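Thymidylate synthase (Enterobacteria phage T4, PDB 1TIS) catalyses the reductive methylation of dUMP to dTMP, with 5,10-methylenetetrahydrofolate as carbon donor and reductant, for the synthesis of dTTP. Local coordinates at residues A[93-98]-A[103-108]; A[41-46]-A[186-191]; A[123-128]-A[138-143]. All coordinates share one frame; numbering follows the deposited sequence.

Interaction 1. Residues A[93-98]-A[103-108]; sequences NQAKDL and GELGPI
The methyl of Ala-95 and the side chain of Leu-105 form the apolar touch between helix 88-95 and the loop that leads on to helix 109-114. Followed from its start, segment 93-98 first presents Gln-94, whose NE2 donates a hydrogen bond to the carbonyl of Ala-152. Next comes Ala-95, whose CA lies 5.4 Å from the CA of Leu-105. Ala-95 CB points toward the loop and lies 4.0 Å from Leu-105 CD2 and 3.9 Å from the carbonyl O of Glu-104, the latter an approach of methyl to oxygen and not a hydrogen bond. Leu-105 starts out in the other direction, because its CA-CB bond leads away from the helix; with CG anti to the carbonyl carbon (chi1 -70°) and CD1 the extended branch (chi2 172°), the other branch, CD2, is left to meet Ala-95. Further along, Leu-98 also directs its CB to the loop but stays more distant, its side chain coming no nearer than 4.9 Å to segment 103-108.

The loop is bonded to two other loops, at Thr-67 and Ala-152. The backbone of Leu-105 bonds to those of both residues, and Gly-106 O accepts from Thr-67 OG1, so Ala-152 is bonded to both segments. With 110 Å² buried and no hydrogen bond across, the contact itself is dispersive and carries little directional preference; the relative position of the segments probably owes more to the polar bonds with Thr-67 and Ala-152, one of them from the Gln-94 side chain, than to this contact.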
ATOM      1  N   ASN A  93       7.338  -5.602  27.393  1.00 29.82           N
ATOM      2  CA  ASN A  93       6.255  -4.809  27.870  1.00 34.14           C
ATOM      3  C   ASN A  93       5.115  -5.046  26.907  1.00 33.95           C
ATOM      4  O   ASN A  93       4.314  -5.871  27.329  1.00 39.64           O
ATOM      5  CB  ASN A  93       6.619  -3.326  27.956  1.00 39.26           C
ATOM      6  CG  ASN A  93       6.754  -2.642  26.633  1.00 43.49           C
ATOM      7  OD1 ASN A  93       7.332  -3.212  25.706  1.00 48.86           O
ATOM      8  ND2 ASN A  93       6.156  -1.471  26.486  1.00 44.81           N
ATOM      9  N   GLN A  94       4.955  -4.589  25.654  1.00 31.36           N
ATOM     10  CA  GLN A  94       3.709  -4.728  24.907  1.00 29.76           C
ATOM     11  C   GLN A  94       3.172  -6.147  24.832  1.00 26.48           C
ATOM     12  O   GLN A  94       2.016  -6.406  25.195  1.00 25.41           O
ATOM     13  CB  GLN A  94       3.926  -4.174  23.514  1.00 35.30           C
ATOM     14  CG  GLN A  94       3.947  -2.653  23.422  1.00 44.12           C
ATOM     15  CD  GLN A  94       2.578  -1.989  23.205  1.00 52.27           C
ATOM     16  OE1 GLN A  94       2.050  -1.271  24.065  1.00 56.24           O
ATOM     17  NE2 GLN A  94       1.937  -2.169  22.054  1.00 54.24           N
ATOM     18  N   ALA A  95       4.049  -7.090  24.470  1.00 25.11           N
ATOM     19  CA  ALA A  95       3.641  -8.488  24.409  1.00 26.00           C
ATOM     20  C   ALA A  95       3.356  -9.067  25.794  1.00 27.26           C
ATOM     21  O   ALA A  95       2.292  -9.662  26.005  1.00 34.69           O
ATOM     22  CB  ALA A  95       4.702  -9.367  23.778  1.00 21.90           C
ATOM     23  N   LYS A  96       4.204  -8.890  26.814  1.00 23.56           N
ATOM     24  CA  LYS A  96       3.925  -9.456  28.124  1.00 17.23           C
ATOM     25  C   LYS A  96       2.671  -8.841  28.737  1.00 17.85           C
ATOM     26  O   LYS A  96       1.938  -9.528  29.442  1.00 13.24           O
ATOM     27  CB  LYS A  96       5.143  -9.248  28.991  1.00 12.74           C
ATOM     28  CG  LYS A  96       5.726 -10.630  29.194  1.00 12.36           C
ATOM     29  CD  LYS A  96       7.085 -10.513  29.820  1.00 15.36           C
ATOM     30  CE  LYS A  96       7.706 -11.855  30.164  1.00 14.91           C
ATOM     31  NZ  LYS A  96       9.117 -11.631  30.454  1.00 16.80           N
ATOM     32  N   ASP A  97       2.349  -7.599  28.358  1.00 22.07           N
ATOM     33  CA  ASP A  97       1.138  -6.898  28.742  1.00 24.03           C
ATOM     34  C   ASP A  97      -0.086  -7.543  28.142  1.00 23.90           C
ATOM     35  O   ASP A  97      -1.185  -7.152  28.508  1.00 28.28           O
ATOM     36  CB  ASP A  97       1.140  -5.428  28.282  1.00 33.93           C
ATOM     37  CG  ASP A  97       1.510  -4.346  29.319  1.00 40.50           C
ATOM     38  OD1 ASP A  97       0.963  -4.362  30.434  1.00 42.71           O
ATOM     39  OD2 ASP A  97       2.323  -3.463  28.994  1.00 42.29           O
ATOM     40  N   LEU A  98       0.003  -8.473  27.189  1.00 26.12           N
ATOM     41  CA  LEU A  98      -1.181  -9.233  26.733  1.00 24.34           C
ATOM     42  C   LEU A  98      -1.337 -10.573  27.492  1.00 24.95           C
ATOM     43  O   LEU A  98      -2.414 -11.196  27.538  1.00 25.40           O
ATOM     44  CB  LEU A  98      -1.097  -9.552  25.236  1.00 18.52           C
ATOM     45  CG  LEU A  98      -0.644  -8.507  24.225  1.00  9.07           C
ATOM     46  CD1 LEU A  98      -0.539  -9.158  22.876  1.00 11.14           C
ATOM     47  CD2 LEU A  98      -1.636  -7.390  24.129  1.00 12.74           C
ATOM     48  N   GLY A 103       8.648 -16.189  25.317  1.00 41.06           N
ATOM     49  CA  GLY A 103       8.719 -16.399  23.890  1.00 36.50           C
ATOM     50  C   GLY A 103       7.764 -15.645  22.970  1.00 29.53           C
ATOM     51  O   GLY A 103       8.235 -14.915  22.094  1.00 28.54           O
ATOM     52  N   GLU A 104       6.446 -15.796  23.095  1.00 20.84           N
ATOM     53  CA  GLU A 104       5.556 -15.261  22.089  1.00 19.67           C
ATOM     54  C   GLU A 104       5.396 -13.768  22.043  1.00 16.42           C
ATOM     55  O   GLU A 104       5.374 -13.096  23.072  1.00 15.78           O
ATOM     56  CB  GLU A 104       4.156 -15.844  22.209  1.00 21.83           C
ATOM     57  CG  GLU A 104       4.083 -17.334  21.865  1.00 32.17           C
ATOM     58  CD  GLU A 104       4.113 -17.758  20.394  1.00 38.20           C
ATOM     59  OE1 GLU A 104       3.182 -17.365  19.681  1.00 39.18           O
ATOM     60  OE2 GLU A 104       5.030 -18.500  19.989  1.00 36.79           O
ATOM     61  N   LEU A 105       5.328 -13.300  20.795  1.00 11.94           N
ATOM     62  CA  LEU A 105       5.007 -11.928  20.447  1.00  5.25           C
ATOM     63  C   LEU A 105       3.549 -11.761  19.931  1.00  8.66           C
ATOM     64  O   LEU A 105       2.964 -10.652  19.845  1.00  2.01           O
ATOM     65  CB  LEU A 105       6.035 -11.534  19.430  1.00  2.78           C
ATOM     66  CG  LEU A 105       7.434 -11.363  19.979  1.00  4.51           C
ATOM     67  CD1 LEU A 105       8.468 -11.151  18.880  1.00  7.13           C
ATOM     68  CD2 LEU A 105       7.415 -10.138  20.886  1.00  6.79           C
ATOM     69  N   GLY A 106       2.912 -12.902  19.614  1.00  7.32           N
ATOM     70  CA  GLY A 106       1.546 -12.892  19.121  1.00  6.80           C
ATOM     71  C   GLY A 106       1.561 -13.008  17.607  1.00  2.35           C
ATOM     72  O   GLY A 106       2.629 -13.228  17.065  1.00  6.23           O
ATOM     73  N   PRO A 107       0.518 -12.961  16.807  1.00  2.00           N
ATOM     74  CA  PRO A 107       0.604 -13.243  15.380  1.00  2.00           C
ATOM     75  C   PRO A 107       1.255 -12.234  14.437  1.00  2.91           C
ATOM     76  O   PRO A 107       0.680 -11.773  13.435  1.00  2.12           O
ATOM     77  CB  PRO A 107      -0.839 -13.565  15.044  1.00  7.40           C
ATOM     78  CG  PRO A 107      -1.690 -12.879  16.050  1.00  3.39           C
ATOM     79  CD  PRO A 107      -0.840 -13.100  17.285  1.00  2.00           C
ATOM     80  N   ILE A 108       2.529 -12.025  14.754  1.00  2.00           N
ATOM     81  CA  ILE A 108       3.433 -11.055  14.159  1.00  2.01           C
ATOM     82  C   ILE A 108       3.710 -11.387  12.709  1.00  2.52           C
ATOM     83  O   ILE A 108       3.433 -12.515  12.302  1.00  6.35           O
ATOM     84  CB  ILE A 108       4.688 -11.090  15.102  1.00  2.58           C
ATOM     85  CG1 ILE A 108       4.333 -10.390  16.403  1.00  2.00           C
ATOM     86  CG2 ILE A 108       5.861 -10.357  14.572  1.00  3.55           C
ATOM     87  CD1 ILE A 108       3.663  -9.009  16.177  1.00  8.41           C
TER

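Interaction 2. Residues A[41-46]-A[186-191]; sequences GFPAVT and FNIASY
Helix 184-202 of the thymidylate synthase fold meets the loop between strand 33-37 and helix 53-64 here, through Ile-188 and Ala-189 on the helix and Pro-43, Ala-44 and Val-45 on the loop. The site is deep in the chain: the contact centre lies about 8 Å from the centre of the subunit, and four of the five touching residues are buried. Asn-187 on the same helix turn is a dUMP-binding residue by similarity; it takes no part in the contact, and its OD1 accepts a hydrogen bond from Gln-175 NE2.

Ile-188 supplies two of the three side-chain contacts, its CA-CB bond aimed at the loop. CG1 is anti to the carbonyl carbon (chi1 -59°) and chi2 is extended at 177°, an arrangement that spreads the two ends of the side chain over different partners. Ile-188 CG2 is 4.1 Å from Pro-43 CG, and the two side chains run past one another in opposite senses. Ile-188 CD1 reaches Val-45 CG2 at 4.0 Å, the two side chains meeting at a slant. Trp-36 of strand 33-37 touches both Pro-43 and Ile-188, so the strand before the loop contributes to the same apolar cluster. On another side of the helix, Phe-186 and Ser-190 pack on helix 53-64, the element that follows the loop.

No hydrogen bond joins the segments, and the 191 Å² buried is apolar in its side-chain contacts. The backbones come nearest where the residues are small: the CA atoms of Ala-44 and Ala-189 are 5.2 Å apart, and the methyls meet with Ala-44 CB 4.0 Å from Ala-189 CB.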
ATOM      1  N   GLY A  41      24.284  -0.451  -7.337  1.00 34.59           N
ATOM      2  CA  GLY A  41      24.802  -0.620  -6.000  1.00 37.95           C
ATOM      3  C   GLY A  41      23.745  -0.957  -4.968  1.00 41.93           C
ATOM      4  O   GLY A  41      22.530  -0.842  -5.175  1.00 43.98           O
ATOM      5  N   PHE A  42      24.242  -1.384  -3.811  1.00 40.35           N
ATOM      6  CA  PHE A  42      23.367  -1.799  -2.734  1.00 38.50           C
ATOM      7  C   PHE A  42      22.907  -0.609  -1.918  1.00 38.56           C
ATOM      8  O   PHE A  42      23.710  -0.140  -1.115  1.00 45.63           O
ATOM      9  CB  PHE A  42      24.157  -2.798  -1.899  1.00 34.87           C
ATOM     10  CG  PHE A  42      23.476  -3.342  -0.672  1.00 30.15           C
ATOM     11  CD1 PHE A  42      22.504  -4.310  -0.799  1.00 32.87           C
ATOM     12  CD2 PHE A  42      23.861  -2.860   0.551  1.00 28.40           C
ATOM     13  CE1 PHE A  42      21.900  -4.811   0.328  1.00 34.00           C
ATOM     14  CE2 PHE A  42      23.260  -3.358   1.671  1.00 32.90           C
ATOM     15  CZ  PHE A  42      22.285  -4.328   1.564  1.00 37.70           C
ATOM     16  N   PRO A  43      21.681  -0.099  -1.949  1.00 37.50           N
ATOM     17  CA  PRO A  43      21.354   1.183  -1.374  1.00 35.56           C
ATOM     18  C   PRO A  43      21.548   1.330   0.134  1.00 40.21           C
ATOM     19  O   PRO A  43      21.464   2.479   0.570  1.00 46.29           O
ATOM     20  CB  PRO A  43      19.934   1.383  -1.805  1.00 33.75           C
ATOM     21  CG  PRO A  43      19.339   0.006  -1.637  1.00 31.92           C
ATOM     22  CD  PRO A  43      20.453  -0.830  -2.266  1.00 36.30           C
ATOM     23  N   ALA A  44      21.848   0.324   0.981  1.00 43.48           N
ATOM     24  CA  ALA A  44      21.826   0.553   2.434  1.00 47.77           C
ATOM     25  C   ALA A  44      22.861   1.514   2.991  1.00 50.40           C
ATOM     26  O   ALA A  44      24.048   1.264   3.234  1.00 51.24           O
ATOM     27  CB  ALA A  44      21.996  -0.721   3.232  1.00 47.45           C
ATOM     28  N   VAL A  45      22.251   2.673   3.178  1.00 53.93           N
ATOM     29  CA  VAL A  45      22.883   3.874   3.667  1.00 53.80           C
ATOM     30  C   VAL A  45      23.371   3.581   5.092  1.00 57.81           C
ATOM     31  O   VAL A  45      22.602   3.175   5.970  1.00 58.91           O
ATOM     32  CB  VAL A  45      21.854   5.058   3.647  1.00 52.54           C
ATOM     33  CG1 VAL A  45      22.690   6.322   3.445  1.00 56.06           C
ATOM     34  CG2 VAL A  45      20.779   4.974   2.557  1.00 47.74           C
ATOM     35  N   THR A  46      24.690   3.710   5.268  1.00 62.12           N
ATOM     36  CA  THR A  46      25.375   3.478   6.537  1.00 65.13           C
ATOM     37  C   THR A  46      25.254   4.681   7.492  1.00 65.95           C
ATOM     38  O   THR A  46      24.255   5.398   7.452  1.00 69.51           O
ATOM     39  CB  THR A  46      26.852   3.113   6.148  1.00 66.10           C
ATOM     40  OG1 THR A  46      27.467   2.637   7.344  1.00 66.36           O
ATOM     41  CG2 THR A  46      27.654   4.281   5.543  1.00 65.51           C
ATOM     42  N   PHE A 186      16.964   0.799   8.681  1.00 21.97           N
ATOM     43  CA  PHE A 186      16.842  -0.649   8.874  1.00 17.53           C
ATOM     44  C   PHE A 186      15.855  -1.228   7.853  1.00 15.00           C
ATOM     45  O   PHE A 186      15.990  -2.372   7.410  1.00 18.16           O
ATOM     46  CB  PHE A 186      16.392  -0.865  10.304  1.00 18.46           C
ATOM     47  CG  PHE A 186      16.293  -2.291  10.900  1.00 27.27           C
ATOM     48  CD1 PHE A 186      15.126  -3.065  10.729  1.00 29.29           C
ATOM     49  CD2 PHE A 186      17.301  -2.780  11.742  1.00 23.60           C
ATOM     50  CE1 PHE A 186      14.971  -4.279  11.386  1.00 27.48           C
ATOM     51  CE2 PHE A 186      17.141  -3.991  12.396  1.00 22.16           C
ATOM     52  CZ  PHE A 186      15.983  -4.735  12.220  1.00 27.78           C
ATOM     53  N   ASN A 187      14.851  -0.472   7.390  1.00 14.33           N
ATOM     54  CA  ASN A 187      13.905  -0.946   6.375  1.00  9.50           C
ATOM     55  C   ASN A 187      14.318  -0.940   4.928  1.00  9.12           C
ATOM     56  O   ASN A 187      13.930  -1.851   4.202  1.00 14.51           O
ATOM     57  CB  ASN A 187      12.651  -0.181   6.463  1.00  9.61           C
ATOM     58  CG  ASN A 187      11.891  -0.714   7.635  1.00 19.98           C
ATOM     59  OD1 ASN A 187      11.355   0.033   8.462  1.00 21.36           O
ATOM     60  ND2 ASN A 187      11.823  -2.042   7.731  1.00 23.92           N
ATOM     61  N   ILE A 188      15.100   0.037   4.479  1.00  9.68           N
ATOM     62  CA  ILE A 188      15.672   0.074   3.142  1.00  7.47           C
ATOM     63  C   ILE A 188      16.403  -1.277   2.996  1.00 10.91           C
ATOM     64  O   ILE A 188      16.069  -2.115   2.151  1.00  8.93           O
ATOM     65  CB  ILE A 188      16.676   1.315   3.032  1.00 10.03           C
ATOM     66  CG1 ILE A 188      16.049   2.716   3.311  1.00 11.12           C
ATOM     67  CG2 ILE A 188      17.145   1.365   1.582  1.00 12.60           C
ATOM     68  CD1 ILE A 188      16.983   3.966   3.289  1.00  2.46           C
ATOM     69  N   ALA A 189      17.345  -1.552   3.920  1.00 14.21           N
ATOM     70  CA  ALA A 189      18.135  -2.776   3.909  1.00 13.53           C
ATOM     71  C   ALA A 189      17.234  -4.028   3.918  1.00 16.93           C
ATOM     72  O   ALA A 189      17.352  -4.769   2.935  1.00 19.67           O
ATOM     73  CB  ALA A 189      19.102  -2.784   5.125  1.00  2.00           C
ATOM     74  N   SER A 190      16.303  -4.310   4.867  1.00 15.44           N
ATOM     75  CA  SER A 190      15.474  -5.513   4.877  1.00  8.18           C
ATOM     76  C   SER A 190      14.832  -5.864   3.552  1.00  7.46           C
ATOM     77  O   SER A 190      15.056  -6.990   3.091  1.00 11.28           O
ATOM     78  CB  SER A 190      14.393  -5.368   5.925  1.00  7.26           C
ATOM     79  OG  SER A 190      14.447  -6.367   6.952  1.00 12.11           O
ATOM     80  N   TYR A 191      14.091  -5.004   2.848  1.00  2.80           N
ATOM     81  CA  TYR A 191      13.563  -5.442   1.567  1.00  6.42           C
ATOM     82  C   TYR A 191      14.634  -5.469   0.474  1.00 11.02           C
ATOM     83  O   TYR A 191      14.501  -6.266  -0.456  1.00 12.69           O
ATOM     84  CB  TYR A 191      12.425  -4.550   1.157  1.00  9.44           C
ATOM     85  CG  TYR A 191      11.176  -4.789   1.988  1.00 11.81           C
ATOM     86  CD1 TYR A 191      10.391  -5.915   1.815  1.00 13.98           C
ATOM     87  CD2 TYR A 191      10.835  -3.873   2.952  1.00 13.91           C
ATOM     88  CE1 TYR A 191       9.276  -6.120   2.624  1.00 15.79           C
ATOM     89  CE2 TYR A 191       9.721  -4.077   3.757  1.00 17.64           C
ATOM     90  CZ  TYR A 191       8.938  -5.199   3.599  1.00 14.73           C
ATOM     91  OH  TYR A 191       7.867  -5.379   4.458  1.00  6.17           O
TER

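Interaction 3. Residues A[123-128]-A[138-143]; sequences IEVIDR and QIVSAW
Val-125 faces the segment after its own helix with both methyls, each turned to a different target. Val-125 CG1 meets Val-140 CG1 at 4.0 Å, the two valine side chains crossing at about a right angle. Val-125 CG2, anti to the backbone N, lies instead over the peptide of Gln-138, 3.7 Å from Gln-138 C. One helix turn after Val-125, Arg-128 is met by Gln-138, whose chain, extended beyond CG, brings its end, OE1, to 3.8 Å from both Arg-128 CB and the backbone C of Arg-128, a van der Waals approach without a hydrogen bond. The bends at chi2 and chi3 carry the arginine's guanidinium elsewhere, and its NE forms a salt bridge with Asp-135. Gln-138 NE2 has a weak hydrogen bond to Pro-133 O.

Helix 121-131 is thus held against a segment whose backbone bonds to strand 157-164, Gln-138 to Phe-162 and Val-140 to Tyr-160. Arg-128 packs on Arg-21 of the second subunit, Ile-139 on Arg-176 of that subunit, and the side chain of Arg-128 is about 4 Å from that of Arg-137. By similarity, Arg-21, Arg-137 and Arg-176 bind dUMP, consistent with the two-subunit arginine phosphate site of thymidylate synthases.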
ATOM      1  N   ILE A 123       6.087 -18.908   0.304  1.00  4.98           N
ATOM      2  CA  ILE A 123       6.202 -19.991  -0.640  1.00  3.58           C
ATOM      3  C   ILE A 123       5.310 -19.816  -1.837  1.00  4.33           C
ATOM      4  O   ILE A 123       5.827 -20.087  -2.919  1.00 13.21           O
ATOM      5  CB  ILE A 123       5.917 -21.296   0.125  1.00  2.00           C
ATOM      6  CG1 ILE A 123       7.305 -21.834   0.316  1.00  2.00           C
ATOM      7  CG2 ILE A 123       4.908 -22.245  -0.502  1.00  2.00           C
ATOM      8  CD1 ILE A 123       7.327 -23.097   1.162  1.00  5.55           C
ATOM      9  N   GLU A 124       4.088 -19.302  -1.778  1.00  2.01           N
ATOM     10  CA  GLU A 124       3.411 -19.305  -3.044  1.00  4.65           C
ATOM     11  C   GLU A 124       3.564 -18.055  -3.922  1.00  4.02           C
ATOM     12  O   GLU A 124       3.260 -18.030  -5.128  1.00  4.37           O
ATOM     13  CB  GLU A 124       1.990 -19.650  -2.734  1.00  8.60           C
ATOM     14  CG  GLU A 124       1.183 -18.472  -2.279  1.00 19.43           C
ATOM     15  CD  GLU A 124      -0.079 -18.430  -3.102  1.00 22.62           C
ATOM     16  OE1 GLU A 124      -0.005 -18.055  -4.282  1.00 28.02           O
ATOM     17  OE2 GLU A 124      -1.116 -18.812  -2.559  1.00 27.89           O
ATOM     18  N   VAL A 125       4.120 -16.977  -3.388  1.00  4.95           N
ATOM     19  CA  VAL A 125       4.318 -15.776  -4.179  1.00  2.63           C
ATOM     20  C   VAL A 125       5.614 -15.979  -4.923  1.00  2.00           C
ATOM     21  O   VAL A 125       5.848 -15.301  -5.912  1.00  6.81           O
ATOM     22  CB  VAL A 125       4.412 -14.477  -3.284  1.00 15.62           C
ATOM     23  CG1 VAL A 125       5.815 -14.102  -2.679  1.00 10.71           C
ATOM     24  CG2 VAL A 125       3.911 -13.387  -4.228  1.00 19.54           C
ATOM     25  N   ILE A 126       6.502 -16.864  -4.492  1.00  2.02           N
ATOM     26  CA  ILE A 126       7.694 -17.057  -5.245  1.00  2.00           C
ATOM     27  C   ILE A 126       7.336 -17.972  -6.379  1.00  6.37           C
ATOM     28  O   ILE A 126       7.967 -17.875  -7.414  1.00 15.72           O
ATOM     29  CB  ILE A 126       8.755 -17.578  -4.296  1.00  2.01           C
ATOM     30  CG1 ILE A 126       9.083 -16.369  -3.371  1.00  4.45           C
ATOM     31  CG2 ILE A 126       9.954 -18.138  -5.044  1.00  2.00           C
ATOM     32  CD1 ILE A 126      10.110 -16.448  -2.230  1.00  2.00           C
ATOM     33  N   ASP A 127       6.295 -18.808  -6.321  1.00  9.16           N
ATOM     34  CA  ASP A 127       5.839 -19.538  -7.490  1.00  8.15           C
ATOM     35  C   ASP A 127       5.238 -18.573  -8.515  1.00 10.86           C
ATOM     36  O   ASP A 127       5.774 -18.615  -9.620  1.00 12.47           O
ATOM     37  CB  ASP A 127       4.799 -20.584  -7.108  1.00  9.97           C
ATOM     38  CG  ASP A 127       5.332 -21.734  -6.242  1.00 14.71           C
ATOM     39  OD1 ASP A 127       6.538 -21.975  -6.231  1.00 11.31           O
ATOM     40  OD2 ASP A 127       4.529 -22.403  -5.580  1.00 15.98           O
ATOM     41  N   ARG A 128       4.240 -17.667  -8.311  1.00  8.41           N
ATOM     42  CA  ARG A 128       3.756 -16.749  -9.362  1.00  4.47           C
ATOM     43  C   ARG A 128       4.888 -16.110 -10.143  1.00  4.96           C
ATOM     44  O   ARG A 128       4.827 -16.159 -11.369  1.00  4.28           O
ATOM     45  CB  ARG A 128       2.924 -15.580  -8.842  1.00  6.59           C
ATOM     46  CG  ARG A 128       1.709 -16.058  -8.055  1.00 20.22           C
ATOM     47  CD  ARG A 128       0.461 -15.138  -8.136  1.00 24.83           C
ATOM     48  NE  ARG A 128      -0.373 -15.346  -9.330  1.00 22.03           N
ATOM     49  CZ  ARG A 128      -1.690 -15.574  -9.259  1.00 20.01           C
ATOM     50  NH1 ARG A 128      -2.349 -15.566  -8.103  1.00 19.60           N
ATOM     51  NH2 ARG A 128      -2.375 -15.807 -10.371  1.00 22.17           N
ATOM     52  N   GLN A 138       0.983 -10.250  -7.267  1.00  5.97           N
ATOM     53  CA  GLN A 138       1.998 -11.004  -6.512  1.00  5.09           C
ATOM     54  C   GLN A 138       2.510 -10.199  -5.349  1.00  2.00           C
ATOM     55  O   GLN A 138       3.660  -9.759  -5.268  1.00  2.45           O
ATOM     56  CB  GLN A 138       3.124 -11.438  -7.497  1.00  7.70           C
ATOM     57  CG  GLN A 138       3.699 -10.494  -8.568  1.00 14.37           C
ATOM     58  CD  GLN A 138       4.593 -11.172  -9.620  1.00 18.50           C
ATOM     59  OE1 GLN A 138       4.815 -12.385  -9.564  1.00 24.26           O
ATOM     60  NE2 GLN A 138       5.141 -10.510 -10.638  1.00 14.58           N
ATOM     61  N   ILE A 139       1.520 -10.145  -4.455  1.00  2.00           N
ATOM     62  CA  ILE A 139       1.404  -9.258  -3.274  1.00  4.02           C
ATOM     63  C   ILE A 139       1.527  -9.945  -1.903  1.00  6.22           C
ATOM     64  O   ILE A 139       0.976 -11.049  -1.855  1.00 12.88           O
ATOM     65  CB  ILE A 139       0.018  -8.554  -3.357  1.00  2.02           C
ATOM     66  CG1 ILE A 139      -0.159  -7.920  -4.703  1.00  2.00           C
ATOM     67  CG2 ILE A 139      -0.113  -7.501  -2.288  1.00  2.00           C
ATOM     68  CD1 ILE A 139      -1.404  -7.045  -4.750  1.00  2.00           C
ATOM     69  N   VAL A 140       2.161  -9.515  -0.791  1.00  2.00           N
ATOM     70  CA  VAL A 140       1.939 -10.236   0.459  1.00  2.02           C
ATOM     71  C   VAL A 140       1.614  -9.227   1.555  1.00  2.00           C
ATOM     72  O   VAL A 140       2.365  -8.373   1.990  1.00  2.00           O
ATOM     73  CB  VAL A 140       3.159 -11.224   0.897  1.00  2.02           C
ATOM     74  CG1 VAL A 140       4.029 -11.493  -0.289  1.00  2.00           C
ATOM     75  CG2 VAL A 140       4.013 -10.715   2.029  1.00  2.00           C
ATOM     76  N   SER A 141       0.355  -9.236   1.925  1.00  2.79           N
ATOM     77  CA  SER A 141      -0.199  -8.361   2.923  1.00  2.01           C
ATOM     78  C   SER A 141       0.191  -8.954   4.246  1.00  7.35           C
ATOM     79  O   SER A 141       0.183 -10.186   4.374  1.00 12.53           O
ATOM     80  CB  SER A 141      -1.701  -8.350   2.778  1.00  4.30           C
ATOM     81  OG  SER A 141      -2.377  -7.631   3.804  1.00  7.78           O
ATOM     82  N   ALA A 142       0.507  -8.117   5.217  1.00  5.93           N
ATOM     83  CA  ALA A 142       0.829  -8.599   6.551  1.00  7.14           C
ATOM     84  C   ALA A 142      -0.243  -8.088   7.519  1.00  6.52           C
ATOM     85  O   ALA A 142      -0.456  -8.630   8.599  1.00  5.65           O
ATOM     86  CB  ALA A 142       2.184  -8.068   7.005  1.00  7.97           C
ATOM     87  N   TRP A 143      -0.981  -7.038   7.165  1.00  6.90           N
ATOM     88  CA  TRP A 143      -2.012  -6.520   8.034  1.00  3.93           C
ATOM     89  C   TRP A 143      -3.163  -7.492   7.901  1.00  3.76           C
ATOM     90  O   TRP A 143      -3.705  -7.745   6.824  1.00  6.41           O
ATOM     91  CB  TRP A 143      -2.375  -5.153   7.560  1.00  2.51           C
ATOM     92  CG  TRP A 143      -3.393  -4.373   8.360  1.00  5.09           C
ATOM     93  CD1 TRP A 143      -4.714  -4.333   7.972  1.00  5.80           C
ATOM     94  CD2 TRP A 143      -3.109  -3.523   9.400  1.00  6.07           C
ATOM     95  NE1 TRP A 143      -5.252  -3.431   8.750  1.00  7.37           N
ATOM     96  CE2 TRP A 143      -4.334  -2.930   9.605  1.00  5.50           C
ATOM     97  CE3 TRP A 143      -2.032  -3.136  10.165  1.00  7.10           C
ATOM     98  CZ2 TRP A 143      -4.495  -1.954  10.566  1.00  3.01           C
ATOM     99  CZ3 TRP A 143      -2.200  -2.153  11.120  1.00  4.01           C
ATOM    100  CH2 TRP A 143      -3.421  -1.564  11.323  1.00  2.01           C
TER

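From the N terminus, the chain first passes through 41-46, which pairs with 186-191 some 140 residues later. Inside this long loop the two shorter ones follow in series: interaction 1 closes the turn between helix 88-95 and the approach to helix 109-114, and interaction 3 then brings helix 121-131 back onto 138-143, bridging nine residues. Both are therefore nested within interaction 2, and none cross. The contacts do not touch: centres lie 28 Å (1 and 2), 25 Å (1 and 3) and 21 Å (2 and 3) apart. Interaction 1 lies about 20 Å from the chain centre, interaction 3 borders the second subunit, and interaction 2 fastens helix 184-202 near the chain centre.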